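Local coordinates for chemotaxis transducer (Pseudomonas aeruginosa, PDB 6GCV), which is a chemoreceptor that mediates chemotaxis toward nitrate by binding it directly through its PilJ-type ligand-binding domain, at residues A[18-23]-A[63-68]; A[32-37]-A[94-99]; A[79-84]-A[130-135]. All coordinates share one frame; numbering follows the deposited sequence. Where two conformers were deposited one is given.

Contact 1 of 3, residues A[18-23]-A[63-68]; sequences PETINV and ADLDAG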
# COMPACT_ATOMS: atom_id res chain seq x y z
N PRO A 18 -18.42 -1.35 -2.31
CA PRO A 18 -17.24 -0.79 -1.66
C PRO A 18 -16.06 -1.75 -1.72
O PRO A 18 -14.92 -1.28 -1.81
CB PRO A 18 -17.70 -0.59 -0.21
CG PRO A 18 -19.17 -0.42 -0.31
CD PRO A 18 -19.62 -1.27 -1.46
N GLU A 19 -16.32 -3.06 -1.65
CA GLU A 19 -15.24 -4.03 -1.69
C GLU A 19 -14.47 -3.95 -3.02
O GLU A 19 -13.26 -4.20 -3.05
CB GLU A 19 -15.77 -5.42 -1.41
CG GLU A 19 -14.77 -6.55 -1.62
CD GLU A 19 -13.59 -6.59 -0.70
OE1 GLU A 19 -13.31 -5.66 0.06
OE2 GLU A 19 -12.89 -7.63 -0.77
N THR A 20 -15.15 -3.60 -4.12
CA THR A 20 -14.44 -3.46 -5.40
C THR A 20 -13.34 -2.38 -5.30
O THR A 20 -12.20 -2.58 -5.72
CB THR A 20 -15.42 -3.12 -6.54
OG1 THR A 20 -16.45 -4.12 -6.59
CG2 THR A 20 -14.74 -3.03 -7.86
N ILE A 21 -13.71 -1.24 -4.71
CA ILE A 21 -12.77 -0.14 -4.54
C ILE A 21 -11.68 -0.50 -3.50
O ILE A 21 -10.52 -0.15 -3.66
CB ILE A 21 -13.50 1.18 -4.19
CG1 ILE A 21 -14.47 1.59 -5.30
CG2 ILE A 21 -12.51 2.30 -3.89
CD1 ILE A 21 -13.82 1.84 -6.64
N ASN A 22 -12.07 -1.22 -2.46
CA ASN A 22 -11.11 -1.70 -1.47
C ASN A 22 -10.03 -2.58 -2.08
O ASN A 22 -8.84 -2.40 -1.83
CB ASN A 22 -11.80 -2.45 -0.33
CG ASN A 22 -10.84 -2.87 0.75
OD1 ASN A 22 -10.04 -2.06 1.21
ND2 ASN A 22 -10.87 -4.14 1.12
N VAL A 23 -10.46 -3.53 -2.92
CA VAL A 23 -9.54 -4.46 -3.55
C VAL A 23 -8.60 -3.72 -4.50
O VAL A 23 -7.38 -3.98 -4.51
CB VAL A 23 -10.32 -5.60 -4.22
CG1 VAL A 23 -9.50 -6.37 -5.21
CG2 VAL A 23 -10.90 -6.52 -3.17
N ALA A 63 -7.07 -10.61 -11.15
CA ALA A 63 -8.00 -11.46 -11.90
C ALA A 63 -9.44 -11.16 -11.49
O ALA A 63 -10.34 -11.13 -12.35
CB ALA A 63 -7.66 -12.92 -11.68
N ASP A 64 -9.69 -10.92 -10.21
CA ASP A 64 -11.02 -10.56 -9.76
C ASP A 64 -11.51 -9.26 -10.37
O ASP A 64 -12.70 -9.13 -10.69
CB ASP A 64 -11.05 -10.48 -8.23
CG ASP A 64 -10.90 -11.84 -7.54
OD1 ASP A 64 -11.17 -12.88 -8.18
OD2 ASP A 64 -10.57 -11.84 -6.32
N LEU A 65 -10.63 -8.26 -10.48
CA LEU A 65 -11.00 -6.99 -11.09
C LEU A 65 -11.25 -7.14 -12.59
O LEU A 65 -12.11 -6.44 -13.15
CB LEU A 65 -9.91 -5.94 -10.83
CG LEU A 65 -9.76 -5.49 -9.36
CD1 LEU A 65 -8.46 -4.76 -9.15
CD2 LEU A 65 -10.92 -4.61 -8.98
N ASP A 66 -10.54 -8.06 -13.23
CA ASP A 66 -10.71 -8.27 -14.67
C ASP A 66 -11.99 -9.02 -15.00
O ASP A 66 -12.63 -8.75 -16.01
CB ASP A 66 -9.56 -9.12 -15.21
CG ASP A 66 -8.26 -8.35 -15.37
OD1 ASP A 66 -8.22 -7.11 -15.38
OD2 ASP A 66 -7.22 -9.04 -15.52
N ALA A 67 -12.35 -10.00 -14.17
CA ALA A 67 -13.45 -10.92 -14.46
C ALA A 67 -14.69 -10.77 -13.59
O ALA A 67 -15.76 -11.28 -13.93
CB ALA A 67 -12.97 -12.35 -14.38
N GLY A 68 -14.54 -10.05 -12.48
CA GLY A 68 -15.53 -10.06 -11.43
C GLY A 68 -15.39 -11.29 -10.58
O GLY A 68 -14.86 -12.32 -11.04
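T20 and V23 on helix 18-42 meet L65 on helix 48-67 in a buried, largely apolar contact near the end of an up-down four-helix bundle, where the first helix starts and the second finishes. The backbones come closest at T20 and L65, their CA atoms 7.5 Å apart. L65 carries its side of the contact alone. Its CG lies anti to the carbonyl carbon (chi1 -69°), which brings the isobutyl group over to the other helix: methyl CD2 rests 4.0 Å from T20 O and 4.3 Å from T20 CG2, while the branch carbon CG has V23 CG1 at 4.3 Å. These spacings describe light van der Waals contact along L65, not tight interlocking. The methyl of T20 faces the leucine, and its hydroxyl is hydrogen-bonded to S17 OG and S75 N. On another face of the same turns, N22 ND2 donates to E19 OE1 over 3.1 Å, nearly straight at 164°, and N22 OD1 bonds to R28 of the second subunit, so the N22 face of helix 18-42, not the face toward L65, meets that subunit. Helix 48-67 ends beside the contact, G68 turning out of it with positive phi. The loop that follows covers V23 with R72 and V74, R72 also pairing with D64, while M133 of helix 112-137 closes over T20 and L65.

Contact 2 of 3, residues A[32-37]-A[94-99]; sequences QKMARE and GRYRAM. With NA (sodium ion), chain E; ACT (acetate ion), chain G.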
# COMPACT_ATOMS: atom_id res chain seq x y z
N GLN A 32 3.86 -2.29 -2.89
CA GLN A 32 4.92 -1.81 -2.02
C GLN A 32 5.39 -2.90 -1.01
O GLN A 32 6.59 -3.03 -0.75
CB GLN A 32 4.47 -0.54 -1.31
CG GLN A 32 4.04 0.54 -2.28
CD GLN A 32 5.14 0.89 -3.23
OE1 GLN A 32 6.11 1.50 -2.80
NE2 GLN A 32 5.02 0.47 -4.50
N LYS A 33 4.43 -3.64 -0.49
CA LYS A 33 4.76 -4.76 0.41
C LYS A 33 5.68 -5.77 -0.25
O LYS A 33 6.65 -6.23 0.36
CB LYS A 33 3.46 -5.40 0.93
CG LYS A 33 3.68 -6.52 1.95
CD LYS A 33 2.35 -6.93 2.58
CE LYS A 33 2.55 -7.94 3.70
NZ LYS A 33 2.61 -9.30 3.14
N MET A 34 5.37 -6.11 -1.50
CA MET A 34 6.19 -7.09 -2.18
C MET A 34 7.61 -6.54 -2.40
O MET A 34 8.59 -7.30 -2.33
CB MET A 34 5.54 -7.64 -3.44
CG MET A 34 5.28 -6.63 -4.49
SD MET A 34 4.32 -7.30 -5.86
CE MET A 34 2.63 -7.56 -5.33
N ALA A 35 7.73 -5.25 -2.68
CA ALA A 35 9.06 -4.68 -2.84
C ALA A 35 9.85 -4.77 -1.53
O ALA A 35 11.03 -5.13 -1.53
CB ALA A 35 8.98 -3.24 -3.29
N ARG A 36 9.23 -4.43 -0.42
CA ARG A 36 9.93 -4.55 0.83
C ARG A 36 10.35 -5.98 1.13
O ARG A 36 11.45 -6.23 1.60
CB ARG A 36 9.27 -3.78 1.93
CG ARG A 36 8.00 -4.18 2.44
CD ARG A 36 8.11 -4.97 3.73
NE ARG A 36 6.79 -5.15 4.30
CZ ARG A 36 6.44 -6.05 5.21
NH1 ARG A 36 7.21 -7.09 5.45
NH2 ARG A 36 5.17 -5.99 5.67
N GLU A 37 9.46 -6.93 0.86
CA GLU A 37 9.80 -8.34 1.09
C GLU A 37 10.97 -8.78 0.19
O GLU A 37 11.85 -9.55 0.65
CB GLU A 37 8.57 -9.20 0.84
CG GLU A 37 7.53 -9.03 1.92
CD GLU A 37 6.16 -9.59 1.60
OE1 GLU A 37 5.83 -9.73 0.42
OE2 GLU A 37 5.36 -9.86 2.55
N GLY A 94 3.85 -7.24 -15.29
CA GLY A 94 4.68 -8.35 -15.74
C GLY A 94 6.16 -8.08 -15.63
O GLY A 94 6.95 -8.94 -15.21
N ARG A 95 6.57 -6.88 -15.99
CA ARG A 95 7.98 -6.51 -15.90
C ARG A 95 8.42 -6.35 -14.46
O ARG A 95 9.51 -6.77 -14.08
CB ARG A 95 8.24 -5.24 -16.71
CG ARG A 95 8.08 -5.45 -18.22
CD ARG A 95 8.32 -4.19 -19.03
NE ARG A 95 7.16 -3.29 -19.07
CZ ARG A 95 6.17 -3.34 -19.97
NH1 ARG A 95 6.15 -4.28 -20.90
NH2 ARG A 95 5.18 -2.45 -19.92
N TYR A 96 7.58 -5.76 -13.63
CA TYR A 96 7.90 -5.57 -12.21
C TYR A 96 8.03 -6.90 -11.50
O TYR A 96 8.95 -7.10 -10.68
CB TYR A 96 6.78 -4.74 -11.56
CG TYR A 96 6.98 -4.37 -10.11
CD1 TYR A 96 8.05 -3.58 -9.69
CD2 TYR A 96 6.08 -4.78 -9.17
CE1 TYR A 96 8.17 -3.21 -8.35
CE2 TYR A 96 6.18 -4.40 -7.84
CZ TYR A 96 7.20 -3.59 -7.44
OH TYR A 96 7.28 -3.11 -6.13
N ARG A 97 7.13 -7.83 -11.81
CA ARG A 97 7.18 -9.15 -11.17
C ARG A 97 8.50 -9.85 -11.47
O ARG A 97 9.12 -10.45 -10.59
CB ARG A 97 5.97 -9.98 -11.60
CG ARG A 97 5.88 -11.33 -10.89
CD ARG A 97 4.76 -12.12 -11.49
NE ARG A 97 5.00 -12.31 -12.91
CZ ARG A 97 4.06 -12.28 -13.84
NH1 ARG A 97 2.77 -12.11 -13.53
NH2 ARG A 97 4.42 -12.46 -15.10
N ALA A 98 8.96 -9.74 -12.71
CA ALA A 98 10.25 -10.36 -13.06
C ALA A 98 11.39 -9.69 -12.29
O ALA A 98 12.32 -10.33 -11.86
CB ALA A 98 10.50 -10.28 -14.54
N MET A 99 11.31 -8.37 -12.10
CA MET A 99 12.34 -7.66 -11.34
C MET A 99 12.35 -8.12 -9.88
O MET A 99 13.41 -8.29 -9.30
CB MET A 99 12.07 -6.16 -11.34
CG MET A 99 12.27 -5.44 -12.66
SD MET A 99 11.72 -3.71 -12.48
CE MET A 99 11.98 -3.20 -14.18
NA NA E . 10.95 -11.28 2.86
C ACT G . 5.64 -10.29 5.88
O ACT G . 5.94 -9.82 7.03
OXT ACT G . 6.37 -10.05 4.86
CH3 ACT G . 4.32 -10.96 5.66
O HOH W 1 9.09 -10.59 4.87
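Y96 reaches from helix 80-103 to M34 and A35 on helix 18-42, spanning backbones whose nearest CA atoms are 9.3 Å apart, at M34 and R97. The tight point is the far end of the tyrosine: A35 CB lies 3.3 Å from Y96 OH, and that hydroxyl is bonded to S31 O and to S119 OG of helix 112-137, which holds this end of the ring in the core. M34 crosses the ring obliquely, SD 4.0 Å from Y96 CE2, a Met-aromatic contact with the sulfur 71° off the ring normal. This is core packing of the four-helix bundle, with L51 and Y58 of helix 48-67 also touching M34. Looser is the outward side of helix 80-103, where exposed R97 turns away to a salt bridge with E59. Charge gathers on the far side of helix 18-42, at the dimer interface. R36 NH2 bonds to Q32 and T120 of the second subunit, and R36 NH1 weakly, at 3.4 Å, to O of an acetate ion, probably from the crystallisation liquor. K33 NZ donates to E37 OE2 at 2.9 Å in a salt bridge. Sodium is held by E37 O at 2.9 Å and a water, D47 belonging to the same site.

Contact 3 of 3, residues A[79-84]-A[130-135]; sequences APEIAA and VSLMSA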
# COMPACT_ATOMS: atom_id res chain seq x y z
N ALA A 79 -16.18 -0.50 -18.39
CA ALA A 79 -15.94 0.76 -19.06
C ALA A 79 -14.63 0.70 -19.81
O ALA A 79 -13.64 0.29 -19.24
CB ALA A 79 -15.91 1.90 -18.05
N PRO A 80 -14.61 1.17 -21.07
CA PRO A 80 -13.37 0.99 -21.84
C PRO A 80 -12.13 1.63 -21.23
O PRO A 80 -11.06 1.06 -21.31
CB PRO A 80 -13.70 1.63 -23.20
CG PRO A 80 -15.17 1.61 -23.28
CD PRO A 80 -15.68 1.77 -21.88
N GLU A 81 -12.26 2.81 -20.63
CA GLU A 81 -11.10 3.47 -20.03
C GLU A 81 -10.57 2.71 -18.82
O GLU A 81 -9.36 2.74 -18.56
CB GLU A 81 -11.39 4.95 -19.68
CG GLU A 81 -12.21 5.24 -18.43
CD GLU A 81 -13.72 5.04 -18.57
OE1 GLU A 81 -14.20 4.67 -19.68
OE2 GLU A 81 -14.43 5.26 -17.55
N ILE A 82 -11.47 2.03 -18.09
CA ILE A 82 -11.06 1.27 -16.91
C ILE A 82 -10.38 -0.02 -17.38
O ILE A 82 -9.31 -0.34 -16.92
CB ILE A 82 -12.23 0.99 -15.96
CG1 ILE A 82 -12.79 2.32 -15.40
CG2 ILE A 82 -11.76 0.12 -14.80
CD1 ILE A 82 -14.04 2.15 -14.54
N ALA A 83 -10.98 -0.71 -18.33
CA ALA A 83 -10.36 -1.90 -18.92
C ALA A 83 -9.00 -1.57 -19.51
O ALA A 83 -8.06 -2.33 -19.32
CB ALA A 83 -11.29 -2.52 -19.98
N ALA A 84 -8.87 -0.45 -20.20
CA ALA A 84 -7.59 -0.04 -20.79
C ALA A 84 -6.54 0.21 -19.71
O ALA A 84 -5.39 -0.18 -19.88
CB ALA A 84 -7.75 1.19 -21.68
N VAL A 130 -7.46 3.21 -9.54
CA VAL A 130 -8.40 3.51 -8.46
C VAL A 130 -9.18 4.79 -8.78
O VAL A 130 -10.39 4.84 -8.63
CB VAL A 130 -7.66 3.66 -7.09
CG1 VAL A 130 -8.59 4.22 -6.01
CG2 VAL A 130 -7.10 2.32 -6.68
N SER A 131 -8.49 5.82 -9.22
CA SER A 131 -9.14 7.10 -9.54
C SER A 131 -10.18 6.93 -10.63
O SER A 131 -11.29 7.48 -10.52
CB SER A 131 -8.10 8.11 -10.00
OG SER A 131 -7.25 8.48 -8.93
N LEU A 132 -9.85 6.19 -11.68
CA LEU A 132 -10.83 5.99 -12.76
C LEU A 132 -12.04 5.21 -12.27
O LEU A 132 -13.20 5.49 -12.66
CB LEU A 132 -10.18 5.25 -13.93
CG LEU A 132 -9.12 6.03 -14.70
CD1 LEU A 132 -8.44 5.06 -15.67
CD2 LEU A 132 -9.71 7.19 -15.47
N MET A 133 -11.79 4.19 -11.46
CA MET A 133 -12.89 3.38 -10.90
C MET A 133 -13.80 4.22 -10.03
O MET A 133 -15.02 4.14 -10.17
CB MET A 133 -12.35 2.19 -10.12
CG MET A 133 -11.71 1.14 -11.02
SD MET A 133 -10.85 -0.15 -10.07
CE MET A 133 -12.21 -0.94 -9.24
N SER A 134 -13.20 5.06 -9.19
CA SER A 134 -13.99 5.89 -8.30
C SER A 134 -14.78 6.94 -9.07
O SER A 134 -15.91 7.24 -8.73
CB SER A 134 -13.09 6.56 -7.27
OG SER A 134 -12.63 5.58 -6.40
N ALA A 135 -14.18 7.50 -10.11
CA ALA A 135 -14.87 8.50 -10.91
C ALA A 135 -16.17 7.92 -11.51
O ALA A 135 -17.14 8.55 -11.53
CB ALA A 135 -13.98 9.02 -12.02
O HOH W 2 -13.98 6.95 -14.91
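I82 on helix 80-103 packs against L132 and M133 on helix 112-137, an antiparallel pair of the four-helix bundle; the axes of segments 80-84 and 130-135 pass 9.7 Å apart with 161° between their directions. The apolar part rests on I82: CG2 meets M133 CG at 3.9 Å, and CG1 lies 4.2 Å from L132 CB. The isoleucine and L132 run past each other in opposite directions, whereas I82 and M133 cross at about a right angle. The aliphatic part of E81 adds to this group, its CG 4.3 Å from L132 CD2. M133 then bends at its thioether (chi3 66°) and leads on to helix 18-42, where I21 and A24 touch it. M77, in the loop before helix 80-103, lies against both I82 and M133.

Contacts between side chain and backbone form the second group. I82 CD1, at the end of an extended chain, comes 3.9 Å from L132 O and close to M133 CA. L132 CD1 sits 3.8 Å from E81 O, so the leucine covers the first turn of the opposing helix, which starts right after A79 at the N-cap position. Outermost is the polar, water-mediated part. E81 is exposed and was modelled in two conformers, which makes its share of the bridge less certain. In the conformer described, one water donates to E81 OE2 at 3.2 Å and to the backbone oxygen L132 O at 2.8 Å.

In the fold
The three contacts tie together the four helices of one up-down bundle. Contacts 1 and 3 lie at the same end, centres 12 Å apart, and touch through M133, whose CB is 3.8 Å from I21 CD1. Contact 1 closes along the chain before contact 3 opens, so the helix pairs 18-42/48-67 and 80-103/112-137 follow one another and pack side by side. Contact 2 lies beyond the chain's centre, about 20 Å from contact 1 and 23 Å from contact 3, centre to centre. It joins the pairs through helices 18-42 and 80-103, its segments alternating with those of both others. Helix 18-42 meets the second subunit in contacts 1 and 2; in contact 3, V130 packs on N22 of that subunit.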